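PDB 4K9Q: benzoylformate Decarboxylase from Polynucleobacter necessarius, which probably catalyses the thiamine diphosphate- and magnesium-dependent decarboxylation of benzoylformate to benzaldehyde and carbon dioxide. Local coordinates for residues A[346-351]-A[498-503]; A[452-457]-A[522-527]. One frame throughout, in Å; residues are numbered along the deposited sequence.

Overall arrangement
The two contacts are neighbours, and their centres are about 10 Å apart. Contact 2 pairs two neighbouring strands of the parallel sheet in the C-terminal thiamine diphosphate-binding domain and reaches the cofactor through Asn456, a ligand of the magnesium ion. Contact 1 is farther out, at the surface. There the loop before helix 352-361 meets the start of helix 501-513. The side chain of Leu350 is about 13 Å from the magnesium ion and about 10 Å from that of Asn456. The two contacts also touch. Leu350 O and Thr525 N are 2.9 Å apart, a probable hydrogen bond that joins the loop to the chain leaving strand 517-523.

Contact 1. Residues A[346-351]-A[498-503]; sequences TAMPLR and VETLDE
Leu350 and Met348 reach from the loop before helix 352-361 to the N-terminus of helix 501-513, where Thr500 is the N-cap. The fold here is the alpha/beta domain that binds thiamine diphosphate, and the contact is side-chain packing at its surface, without hydrogen bonds between the segments. Leu350 is the buried residue of the group. Its CG lies beside the backbone N (chi1 -65°), and the side chain runs toward the cap. The two methyls divide the work: CD2 packs on Leu501 CG at 3.8 Å, while CD1 faces the Glu499 carbonyl, with O at 4.0 Å. Leu350 and Leu501 pass alongside each other in opposite directions. Leu501 also rests on Ala354, Val355 and Val358 of helix 352-361, so it touches both loop and helix.

Met348 precedes cis-Pro349 and lies on the more exposed side. Its chain bends at chi2 (-81°), and the terminal CE comes close to Glu499 O, at 3.1 Å. The receiving turn is held by its own bonds. Thr500 OG1 accepts from Glu503 N at 3.0 Å, which caps the helix. Glu503 OE1 also accepts from Glu499 N, before the cap, at 2.9 Å, from 37° out of the carboxylate plane.

Contact 2. Residues A[452-457]-A[522-527]; sequences VVFQNE and VPITKE. With MG (magnesium ion), chain C; TPP (thiamine diphosphate), chain D.
Phe454 pairs with Val522, and Gln455 with Pro523, where two adjacent parallel strands end in the sheet of the cofactor-binding domain. Asn456 follows at once. With Asp429 and Gly430 it belongs to the GDG...N motif of thiamine diphosphate enzymes.

The strand side is tight and buried. Val522 N donates to Val453 O at 2.8 Å, and Val522 O accepts from Gln455 N. Ile524 N reaches Gln455 O at 3.0 Å, from 49° above the carbonyl plane. With chi1 at 57°, the CG1 branch of Ile524 points so that CD1 rests against Phe454 CB, 4.0 Å away, and Asn456 CB, at 4.1 Å. With an alanine in place of Ile524, the space beside the two CB atoms would probably be left unfilled and Asn456 less firmly placed beside the metal. The Asn456 amide is gripped from both ends: OD1 binds the magnesium ion at 2.2 Å, and ND2 donates to O3B of the diphosphate at 3.1 Å.

Toward solvent the contact loosens. Lys526 is exposed and bent, and its aliphatic part arches over the Asn456 carbonyl, with CG 3.3 Å from Asn456 O. Its NZ is directed to a salt bridge with Glu458, whose backbone O also binds the metal. A water links the two segments here: it accepts from Asn456 ND2 and donates to Glu527 O and, at 2.7 Å, to Thr525 O.

Contact 1. Residues A[346-351]-A[498-503]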
loop_
_atom_site.group_PDB
_atom_site.type_symbol
_atom_site.label_atom_id
_atom_site.label_comp_id
_atom_site.label_asym_id
_atom_site.label_seq_id
_atom_site.Cartn_x
_atom_site.Cartn_y
_atom_site.Cartn_z
ATOM N N THR A 346 25.999 -40.389 -30.381
ATOM C CA THR A 346 26.980 -41.329 -29.862
ATOM C C THR A 346 27.670 -40.761 -28.624
ATOM O O THR A 346 28.345 -41.486 -27.895
ATOM C CB THR A 346 28.042 -41.712 -30.924
ATOM O OG1 THR A 346 28.963 -40.632 -31.118
ATOM C CG2 THR A 346 27.387 -42.069 -32.245
ATOM N N ALA A 347 27.485 -39.467 -28.381
ATOM C CA ALA A 347 28.186 -38.804 -27.288
ATOM C C ALA A 347 27.586 -39.186 -25.939
ATOM O O ALA A 347 26.367 -39.321 -25.797
ATOM C CB ALA A 347 28.194 -37.277 -27.477
ATOM N N MET A 348 28.469 -39.397 -24.969
ATOM C CA MET A 348 28.090 -39.667 -23.587
ATOM C C MET A 348 28.993 -38.824 -22.706
ATOM O O MET A 348 30.191 -38.722 -22.971
ATOM C CB MET A 348 28.282 -41.143 -23.245
ATOM C CG MET A 348 27.098 -42.009 -23.561
ATOM S SD MET A 348 25.831 -41.939 -22.279
ATOM C CE MET A 348 24.701 -43.178 -22.914
ATOM N N PRO A 349 28.431 -38.196 -21.664
ATOM C CA PRO A 349 27.024 -38.199 -21.246
ATOM C C PRO A 349 26.090 -37.634 -22.320
ATOM O O PRO A 349 26.527 -36.899 -23.206
ATOM C CB PRO A 349 27.016 -37.269 -20.026
ATOM C CG PRO A 349 28.436 -37.180 -19.576
ATOM C CD PRO A 349 29.253 -37.310 -20.824
ATOM N N LEU A 350 24.812 -37.981 -22.218
ATOM C CA LEU A 350 23.814 -37.603 -23.210
ATOM C C LEU A 350 23.715 -36.088 -23.383
ATOM O O LEU A 350 23.742 -35.339 -22.412
ATOM C CB LEU A 350 22.447 -38.160 -22.812
ATOM C CG LEU A 350 22.322 -39.685 -22.787
ATOM C CD1 LEU A 350 20.951 -40.092 -22.284
ATOM C CD2 LEU A 350 22.577 -40.228 -24.177
ATOM N N ARG A 351 23.607 -35.652 -24.632
ATOM C CA ARG A 351 23.466 -34.237 -24.944
ATOM C C ARG A 351 21.996 -33.871 -25.092
ATOM O O ARG A 351 21.233 -34.578 -25.748
ATOM C CB ARG A 351 24.231 -33.911 -26.220
ATOM C CG ARG A 351 25.727 -34.145 -26.067
ATOM C CD ARG A 351 26.452 -33.842 -27.343
ATOM N NE ARG A 351 27.879 -34.123 -27.228
ATOM C CZ ARG A 351 28.741 -33.960 -28.224
ATOM N NH1 ARG A 351 28.312 -33.526 -29.401
ATOM N NH2 ARG A 351 30.027 -34.233 -28.044
ATOM N N VAL A 498 16.470 -43.178 -17.176
ATOM C CA VAL A 498 16.966 -43.819 -18.400
ATOM C C VAL A 498 18.416 -43.407 -18.631
ATOM O O VAL A 498 18.793 -42.288 -18.319
ATOM C CB VAL A 498 16.084 -43.488 -19.621
ATOM C CG1 VAL A 498 14.660 -44.038 -19.423
ATOM C CG2 VAL A 498 16.044 -41.986 -19.875
ATOM N N GLU A 499 19.234 -44.313 -19.161
ATOM C CA GLU A 499 20.661 -44.024 -19.329
ATOM C C GLU A 499 21.109 -44.006 -20.785
ATOM O O GLU A 499 22.259 -43.671 -21.076
ATOM C CB GLU A 499 21.515 -45.030 -18.547
ATOM C CG GLU A 499 21.305 -45.013 -17.036
ATOM C CD GLU A 499 21.963 -43.822 -16.358
ATOM O OE1 GLU A 499 22.720 -43.088 -17.029
ATOM O OE2 GLU A 499 21.721 -43.617 -15.149
ATOM N N THR A 500 20.221 -44.392 -21.696
ATOM C CA THR A 500 20.535 -44.326 -23.126
ATOM C C THR A 500 19.369 -43.750 -23.901
ATOM O O THR A 500 18.238 -43.728 -23.410
ATOM C CB THR A 500 20.826 -45.719 -23.733
ATOM O OG1 THR A 500 19.616 -46.486 -23.787
ATOM C CG2 THR A 500 21.896 -46.471 -22.931
ATOM N N LEU A 501 19.639 -43.316 -25.126
ATOM C CA LEU A 501 18.581 -42.787 -25.984
ATOM C C LEU A 501 17.562 -43.862 -26.378
ATOM O O LEU A 501 16.387 -43.563 -26.558
ATOM C CB LEU A 501 19.172 -42.099 -27.217
ATOM C CG LEU A 501 20.016 -40.850 -26.939
ATOM C CD1 LEU A 501 20.575 -40.297 -28.242
ATOM C CD2 LEU A 501 19.197 -39.774 -26.214
ATOM N N ASP A 502 17.998 -45.118 -26.502
ATOM C CA ASP A 502 17.040 -46.197 -26.751
ATOM C C ASP A 502 16.129 -46.428 -25.542
ATOM O O ASP A 502 14.926 -46.654 -25.686
ATOM C CB ASP A 502 17.745 -47.496 -27.155
ATOM C CG ASP A 502 16.765 -48.570 -27.589
ATOM O OD1 ASP A 502 16.671 -49.616 -26.909
ATOM O OD2 ASP A 502 16.060 -48.353 -28.603
ATOM N N GLU A 503 16.698 -46.374 -24.346
ATOM C CA GLU A 503 15.891 -46.488 -23.135
ATOM C C GLU A 503 14.905 -45.328 -23.042
ATOM O O GLU A 503 13.753 -45.514 -22.652
ATOM C CB GLU A 503 16.774 -46.537 -21.893
ATOM C CG GLU A 503 17.533 -47.860 -21.746
ATOM C CD GLU A 503 18.434 -47.898 -20.530
ATOM O OE1 GLU A 503 18.358 -46.978 -19.688
ATOM O OE2 GLU A 503 19.223 -48.864 -20.415
#

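Contact 2. Residues A[452-457]-A[522-527]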
loop_
_atom_site.group_PDB
_atom_site.type_symbol
_atom_site.label_atom_id
_atom_site.label_comp_id
_atom_site.label_asym_id
_atom_site.label_seq_id
_atom_site.Cartn_x
_atom_site.Cartn_y
_atom_site.Cartn_z
ATOM N N VAL A 452 9.589 -34.984 -18.362
ATOM C CA VAL A 452 10.925 -35.409 -18.748
ATOM C C VAL A 452 11.905 -34.481 -18.052
ATOM O O VAL A 452 11.943 -33.277 -18.340
ATOM C CB VAL A 452 11.137 -35.364 -20.273
ATOM C CG1 VAL A 452 12.531 -35.876 -20.634
ATOM C CG2 VAL A 452 10.068 -36.203 -20.975
ATOM N N VAL A 453 12.675 -35.031 -17.121
ATOM C CA VAL A 453 13.581 -34.223 -16.311
ATOM C C VAL A 453 15.015 -34.316 -16.823
ATOM O O VAL A 453 15.614 -35.394 -16.847
ATOM C CB VAL A 453 13.553 -34.646 -14.825
ATOM C CG1 VAL A 453 14.447 -33.716 -13.988
ATOM C CG2 VAL A 453 12.140 -34.656 -14.290
ATOM N N PHE A 454 15.551 -33.174 -17.230
ATOM C CA PHE A 454 16.917 -33.077 -17.720
ATOM C C PHE A 454 17.877 -32.902 -16.553
ATOM O O PHE A 454 18.019 -31.808 -16.004
ATOM C CB PHE A 454 17.028 -31.915 -18.720
ATOM C CG PHE A 454 16.292 -32.168 -20.011
ATOM C CD1 PHE A 454 14.906 -32.191 -20.046
ATOM C CD2 PHE A 454 16.991 -32.384 -21.185
ATOM C CE1 PHE A 454 14.226 -32.439 -21.237
ATOM C CE2 PHE A 454 16.324 -32.619 -22.383
ATOM C CZ PHE A 454 14.939 -32.649 -22.408
ATOM N N GLN A 455 18.529 -33.988 -16.155
ATOM C CA GLN A 455 19.328 -33.956 -14.936
ATOM C C GLN A 455 20.815 -33.674 -15.180
ATOM O O GLN A 455 21.581 -34.577 -15.500
ATOM C CB GLN A 455 19.136 -35.242 -14.123
ATOM C CG GLN A 455 19.859 -35.195 -12.792
ATOM C CD GLN A 455 19.592 -36.404 -11.934
ATOM O OE1 GLN A 455 19.850 -37.541 -12.336
ATOM N NE2 GLN A 455 19.097 -36.168 -10.735
ATOM N N ASN A 456 21.216 -32.409 -15.021
ATOM C CA ASN A 456 22.634 -32.039 -15.086
ATOM C C ASN A 456 23.251 -31.762 -13.711
ATOM O O ASN A 456 24.407 -31.347 -13.610
ATOM C CB ASN A 456 22.883 -30.867 -16.064
ATOM C CG ASN A 456 22.050 -29.638 -15.732
ATOM O OD1 ASN A 456 21.431 -29.579 -14.681
ATOM N ND2 ASN A 456 22.033 -28.657 -16.631
ATOM N N GLU A 457 22.476 -32.030 -12.660
ATOM C CA GLU A 457 22.910 -31.849 -11.274
ATOM C C GLU A 457 23.414 -30.445 -10.971
ATOM O O GLU A 457 24.333 -30.270 -10.171
ATOM C CB GLU A 457 23.959 -32.905 -10.892
ATOM C CG GLU A 457 23.440 -34.304 -11.142
ATOM C CD GLU A 457 24.279 -35.382 -10.488
ATOM O OE1 GLU A 457 25.496 -35.423 -10.746
ATOM O OE2 GLU A 457 23.713 -36.184 -9.716
ATOM N N VAL A 522 16.388 -38.111 -17.134
ATOM C CA VAL A 522 17.427 -38.267 -18.136
ATOM C C VAL A 522 18.702 -37.555 -17.677
ATOM O O VAL A 522 18.754 -36.325 -17.645
ATOM C CB VAL A 522 16.987 -37.672 -19.487
ATOM C CG1 VAL A 522 17.996 -38.046 -20.584
ATOM C CG2 VAL A 522 15.580 -38.142 -19.845
ATOM N N PRO A 523 19.730 -38.322 -17.288
ATOM C CA PRO A 523 21.008 -37.679 -16.966
ATOM C C PRO A 523 21.626 -37.099 -18.234
ATOM O O PRO A 523 21.694 -37.790 -19.258
ATOM C CB PRO A 523 21.874 -38.833 -16.446
ATOM C CG PRO A 523 20.951 -39.977 -16.232
ATOM C CD PRO A 523 19.783 -39.784 -17.144
ATOM N N ILE A 524 22.056 -35.842 -18.184
ATOM C CA ILE A 524 22.685 -35.222 -19.336
ATOM C C ILE A 524 24.037 -34.649 -18.951
ATOM O O ILE A 524 24.366 -34.537 -17.764
ATOM C CB ILE A 524 21.803 -34.112 -19.959
ATOM C CG1 ILE A 524 21.471 -33.035 -18.918
ATOM C CG2 ILE A 524 20.526 -34.729 -20.550
ATOM C CD1 ILE A 524 20.904 -31.748 -19.517
ATOM N N THR A 525 24.818 -34.295 -19.962
ATOM C CA THR A 525 26.083 -33.627 -19.750
ATOM C C THR A 525 25.887 -32.382 -18.891
ATOM O O THR A 525 24.831 -31.728 -18.953
ATOM C CB THR A 525 26.723 -33.247 -21.092
ATOM O OG1 THR A 525 27.962 -32.567 -20.863
ATOM C CG2 THR A 525 25.776 -32.363 -21.901
ATOM N N LYS A 526 26.900 -32.086 -18.079
ATOM C CA LYS A 526 26.922 -30.892 -17.246
ATOM C C LYS A 526 27.505 -29.722 -18.021
ATOM O O LYS A 526 27.435 -28.576 -17.569
ATOM C CB LYS A 526 27.726 -31.134 -15.961
ATOM C CG LYS A 526 27.192 -32.271 -15.094
ATOM C CD LYS A 526 28.076 -32.520 -13.876
ATOM C CE LYS A 526 27.553 -31.830 -12.617
ATOM N NZ LYS A 526 27.617 -30.339 -12.660
ATOM N N GLU A 527 28.076 -30.004 -19.190
ATOM C CA GLU A 527 28.607 -28.943 -20.028
ATOM C C GLU A 527 27.445 -28.084 -20.486
ATOM O O GLU A 527 26.333 -28.580 -20.682
ATOM C CB GLU A 527 29.389 -29.492 -21.225
ATOM C CG GLU A 527 30.603 -30.344 -20.846
ATOM C CD GLU A 527 31.550 -29.649 -19.873
ATOM O OE1 GLU A 527 31.783 -28.433 -20.026
ATOM O OE2 GLU A 527 32.059 -30.320 -18.951
HETATM MG MG MG C . 19.723 -28.390 -14.010
HETATM N "N1'" TPP D . 13.765 -18.959 -7.735
HETATM C "C2'" TPP D . 12.595 -18.767 -8.454
HETATM C CM2 TPP D . 11.260 -18.944 -7.795
HETATM N "N3'" TPP D . 12.636 -18.392 -9.784
HETATM C "C4'" TPP D . 13.846 -18.215 -10.407
HETATM N "N4'" TPP D . 13.879 -17.839 -11.684
HETATM C "C5'" TPP D . 15.029 -18.442 -9.702
HETATM C "C6'" TPP D . 14.994 -18.799 -8.355
HETATM C "C7'" TPP D . 16.358 -18.245 -10.385
HETATM N N3 TPP D . 16.739 -19.234 -11.383
HETATM C C2 TPP D . 16.641 -19.050 -12.753
HETATM S S1 TPP D . 17.168 -20.296 -13.626
HETATM C C5 TPP D . 17.553 -21.119 -12.289
HETATM C C4 TPP D . 17.290 -20.444 -11.101
HETATM C CM4 TPP D . 17.547 -20.972 -9.711
HETATM C C6 TPP D . 18.174 -22.473 -12.495
HETATM C C7 TPP D . 17.295 -23.488 -13.207
HETATM O O7 TPP D . 17.967 -24.718 -13.054
HETATM P PA TPP D . 17.421 -26.067 -13.738
HETATM O O1A TPP D . 15.929 -26.122 -13.581
HETATM O O2A TPP D . 18.079 -27.261 -13.124
HETATM O O3A TPP D . 17.690 -25.847 -15.307
HETATM P PB TPP D . 19.094 -25.855 -16.091
HETATM O O1B TPP D . 19.513 -24.426 -16.219
HETATM O O2B TPP D . 18.808 -26.462 -17.446
HETATM O O3B TPP D . 20.133 -26.618 -15.334
HETATM O O HOH W 1 18.489 -29.128 -15.867
HETATM O O HOH W 2 24.367 -35.673 -15.190
HETATM O O HOH W 3 23.863 -29.201 -19.038
#